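Local atomic coordinates of periplasmic binding protein/LacI transcriptional regulator (Alkaliphilus metalliredigens, PDB entry 3CTP), a protein that probably acts as a LacI-family DNA-binding transcriptional repressor, and binds beta-D-xylulofuranose in a pocket of its periplasmic-binding-protein-like part. Residues Y276-P285 with M313-T323. Sequence-based numbering, arbitrary orientation.
Sequences YPSLTTINQP and MEVKLIERETT. With XLF (beta-D-xylulofuranose), chain C.
Pro277, behind a cis peptide bond, rests its CB on Glu321 CB, 3.5 Å away. Ser278 N gives a nearly straight bond of 2.9 Å to Glu321 OE1, which is met on its anti side. Ser278 O takes Glu321 N from above its carbonyl plane. Leu279 O receives Arg320 NH1 at 2.9 Å, in the carbonyl plane. The arginine chain runs extended from CG to NE (chi2 -164°, chi3 176°) to get there, and Ile318 CG2 lies against one guanidinium face, offset toward its rim. Arg320 NH2 bonds Asn268 OD1. Shortening Arg320 to an alanine would probably take the guanidinium donors away from Leu279 O and Asn268 OD1. Thr280 is gripped three times: its N bonds Thr322 OG1, which also bonds Ile263 O, and its OG1 accepts Arg320 N at 2.9 Å and donates to Thr323 OG1 at 2.8 Å. Thr281 and Ile318 form an antiparallel hydrogen-bonded pair, with Ile318 N to Thr281 O at 2.8 Å. Ile282 sets CG2 against Val315 CB and CD1 against Leu317 CD1. Asn283 N bonds Lys316 O, a water joins Asn283 ND2 to Glu314 O, and Asn283 OD1 bonds Asn268 ND2. Gln284 NE2 donates to O3 of the sugar, 3.0 Å off; Ser154 and Asp267 also hold its amide. Pro285 CG packs on Met313 CB just before helix 286-302. Backbone pairing thus ties strand 281-283 to strand 311-318, threonine hydroxyls join the segments beyond the strands, and a sugar-binding glutamine follows directly.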
# COMPACT_ATOMS: atom_id res chain seq x y z
N TYR A 276 -7.46 -15.02 0.50
CA TYR A 276 -8.35 -16.20 0.43
C TYR A 276 -8.24 -17.10 1.65
O TYR A 276 -7.13 -17.40 2.11
CB TYR A 276 -8.00 -17.00 -0.83
CG TYR A 276 -8.74 -18.30 -0.98
CD1 TYR A 276 -9.76 -18.44 -1.91
CD2 TYR A 276 -8.41 -19.40 -0.20
CE1 TYR A 276 -10.45 -19.63 -2.06
CE2 TYR A 276 -9.09 -20.60 -0.35
CZ TYR A 276 -10.11 -20.71 -1.28
OH TYR A 276 -10.79 -21.90 -1.42
N PRO A 277 -9.37 -17.51 2.22
CA PRO A 277 -10.70 -17.08 1.78
C PRO A 277 -10.85 -15.58 2.00
O PRO A 277 -10.15 -15.01 2.83
CB PRO A 277 -11.65 -17.87 2.70
CG PRO A 277 -10.85 -18.27 3.87
CD PRO A 277 -9.42 -18.35 3.43
N SER A 278 -11.77 -14.96 1.25
CA SER A 278 -11.97 -13.53 1.37
C SER A 278 -12.55 -13.16 2.73
O SER A 278 -13.29 -13.94 3.33
CB SER A 278 -12.88 -13.02 0.26
OG SER A 278 -14.10 -13.78 0.29
N LEU A 279 -12.21 -11.96 3.20
CA LEU A 279 -12.35 -11.59 4.60
C LEU A 279 -13.68 -10.90 4.91
O LEU A 279 -13.99 -9.84 4.35
CB LEU A 279 -11.21 -10.61 4.95
CG LEU A 279 -11.16 -10.05 6.36
CD1 LEU A 279 -10.95 -11.13 7.38
CD2 LEU A 279 -10.00 -9.07 6.41
N THR A 280 -14.46 -11.46 5.82
CA THR A 280 -15.61 -10.75 6.37
C THR A 280 -15.10 -9.53 7.13
O THR A 280 -14.08 -9.61 7.84
CB THR A 280 -16.38 -11.65 7.31
OG1 THR A 280 -16.91 -12.74 6.54
CG2 THR A 280 -17.50 -10.89 8.02
N THR A 281 -15.78 -8.41 6.99
CA THR A 281 -15.21 -7.17 7.53
C THR A 281 -16.31 -6.15 7.75
O THR A 281 -17.47 -6.40 7.47
CB THR A 281 -14.11 -6.62 6.58
OG1 THR A 281 -13.43 -5.51 7.19
CG2 THR A 281 -14.73 -6.18 5.25
N ILE A 282 -15.93 -5.02 8.33
CA ILE A 282 -16.83 -3.90 8.51
C ILE A 282 -16.36 -2.80 7.57
O ILE A 282 -15.20 -2.37 7.59
CB ILE A 282 -16.76 -3.33 9.95
CG1 ILE A 282 -17.02 -4.44 10.99
CG2 ILE A 282 -17.76 -2.17 10.11
CD1 ILE A 282 -18.44 -5.07 10.90
N ASN A 283 -17.27 -2.35 6.71
CA ASN A 283 -16.96 -1.32 5.75
C ASN A 283 -16.79 0.06 6.34
O ASN A 283 -17.71 0.56 6.99
CB ASN A 283 -18.12 -1.24 4.73
CG ASN A 283 -17.82 -0.31 3.58
OD1 ASN A 283 -17.00 -0.64 2.70
ND2 ASN A 283 -18.50 0.85 3.54
N GLN A 284 -15.64 0.70 6.10
CA GLN A 284 -15.55 2.17 6.24
C GLN A 284 -15.84 2.83 4.91
O GLN A 284 -15.27 2.41 3.88
CB GLN A 284 -14.14 2.60 6.67
CG GLN A 284 -13.75 2.16 8.06
CD GLN A 284 -12.62 3.01 8.60
OE1 GLN A 284 -12.81 4.19 8.87
NE2 GLN A 284 -11.44 2.40 8.82
N PRO A 285 -16.73 3.83 4.90
CA PRO A 285 -17.18 4.37 3.61
C PRO A 285 -16.20 5.40 3.09
O PRO A 285 -16.36 6.61 3.32
CB PRO A 285 -18.53 5.01 3.94
CG PRO A 285 -18.40 5.41 5.41
CD PRO A 285 -17.53 4.32 6.04
N MET A 313 -19.36 8.78 10.05
CA MET A 313 -20.00 8.10 8.91
C MET A 313 -20.40 6.66 9.22
O MET A 313 -19.68 5.91 9.88
CB MET A 313 -19.06 8.06 7.65
CG MET A 313 -18.57 9.37 7.04
SD MET A 313 -19.87 10.53 6.49
CE MET A 313 -19.51 11.49 7.87
N GLU A 314 -21.54 6.25 8.69
CA GLU A 314 -22.10 4.94 8.96
C GLU A 314 -21.24 3.82 8.37
O GLU A 314 -20.74 3.92 7.24
CB GLU A 314 -23.50 4.89 8.30
CG GLU A 314 -24.26 3.58 8.45
CD GLU A 314 -25.65 3.64 7.82
OE1 GLU A 314 -26.03 4.70 7.29
OE2 GLU A 314 -26.36 2.61 7.85
N VAL A 315 -21.14 2.73 9.13
CA VAL A 315 -20.45 1.50 8.69
C VAL A 315 -21.45 0.38 8.46
O VAL A 315 -22.61 0.46 8.90
CB VAL A 315 -19.38 1.04 9.72
CG1 VAL A 315 -18.33 2.15 9.86
CG2 VAL A 315 -20.02 0.75 11.06
N LYS A 316 -21.02 -0.66 7.77
CA LYS A 316 -21.89 -1.81 7.56
C LYS A 316 -21.09 -3.09 7.44
O LYS A 316 -19.93 -3.07 7.02
CB LYS A 316 -22.70 -1.61 6.29
CG LYS A 316 -21.86 -1.62 5.07
CD LYS A 316 -22.65 -1.27 3.80
CE LYS A 316 -21.69 -1.29 2.61
NZ LYS A 316 -22.03 -0.24 1.59
N LEU A 317 -21.72 -4.20 7.80
CA LEU A 317 -21.08 -5.50 7.72
C LEU A 317 -20.97 -5.98 6.28
O LEU A 317 -21.95 -5.88 5.51
CB LEU A 317 -21.94 -6.49 8.51
CG LEU A 317 -21.54 -7.95 8.38
CD1 LEU A 317 -20.24 -8.14 9.15
CD2 LEU A 317 -22.65 -8.81 8.98
N ILE A 318 -19.79 -6.48 5.91
CA ILE A 318 -19.59 -7.09 4.58
C ILE A 318 -19.27 -8.56 4.82
O ILE A 318 -18.19 -8.91 5.32
CB ILE A 318 -18.40 -6.44 3.83
CG1 ILE A 318 -18.55 -4.92 3.76
CG2 ILE A 318 -18.21 -7.10 2.44
CD1 ILE A 318 -19.73 -4.45 2.98
N GLU A 319 -20.23 -9.44 4.54
CA GLU A 319 -20.04 -10.87 4.84
C GLU A 319 -19.32 -11.53 3.68
O GLU A 319 -19.78 -11.43 2.55
CB GLU A 319 -21.40 -11.57 5.04
CG GLU A 319 -22.09 -11.25 6.33
CD GLU A 319 -23.29 -12.19 6.57
OE1 GLU A 319 -23.08 -13.43 6.72
OE2 GLU A 319 -24.42 -11.68 6.59
N ARG A 320 -18.19 -12.19 3.96
CA ARG A 320 -17.46 -12.92 2.95
C ARG A 320 -17.19 -14.35 3.45
O ARG A 320 -18.09 -14.96 4.03
CB ARG A 320 -16.18 -12.20 2.58
CG ARG A 320 -16.42 -10.79 2.06
CD ARG A 320 -15.19 -10.30 1.34
NE ARG A 320 -15.36 -8.99 0.71
CZ ARG A 320 -14.71 -7.89 1.10
NH1 ARG A 320 -13.88 -7.92 2.15
NH2 ARG A 320 -14.90 -6.76 0.44
N GLU A 321 -16.01 -14.89 3.17
CA GLU A 321 -15.81 -16.33 3.33
C GLU A 321 -15.16 -16.75 4.65
O GLU A 321 -15.12 -17.95 4.95
CB GLU A 321 -14.98 -16.89 2.16
CG GLU A 321 -15.66 -16.83 0.78
CD GLU A 321 -14.69 -17.10 -0.37
OE1 GLU A 321 -13.47 -16.83 -0.23
OE2 GLU A 321 -15.14 -17.57 -1.44
N THR A 322 -14.67 -15.79 5.44
CA THR A 322 -14.04 -16.17 6.71
C THR A 322 -15.01 -16.30 7.89
O THR A 322 -14.59 -16.56 9.03
CB THR A 322 -12.92 -15.18 7.09
OG1 THR A 322 -13.49 -13.88 7.16
CG2 THR A 322 -11.83 -15.18 6.02
N THR A 323 -16.30 -16.08 7.64
CA THR A 323 -17.33 -16.45 8.62
C THR A 323 -18.32 -17.34 7.90
O THR A 323 -18.44 -17.28 6.67
CB THR A 323 -18.04 -15.23 9.23
OG1 THR A 323 -18.54 -14.39 8.17
CG2 THR A 323 -17.05 -14.43 10.05
O4 XLF C . -7.05 3.69 13.12
C4 XLF C . -7.80 2.64 12.50
C5 XLF C . -6.96 1.38 12.59
O5 XLF C . -6.51 1.12 11.26
C3 XLF C . -7.96 2.90 11.01
O3 XLF C . -9.31 3.26 10.68
C2 XLF C . -7.59 1.56 10.44
O2 XLF C . -8.68 0.62 10.56
C1 XLF C . -7.12 1.64 9.00
O1 XLF C . -6.67 0.35 8.58
O HOH W 1 -20.69 1.91 5.23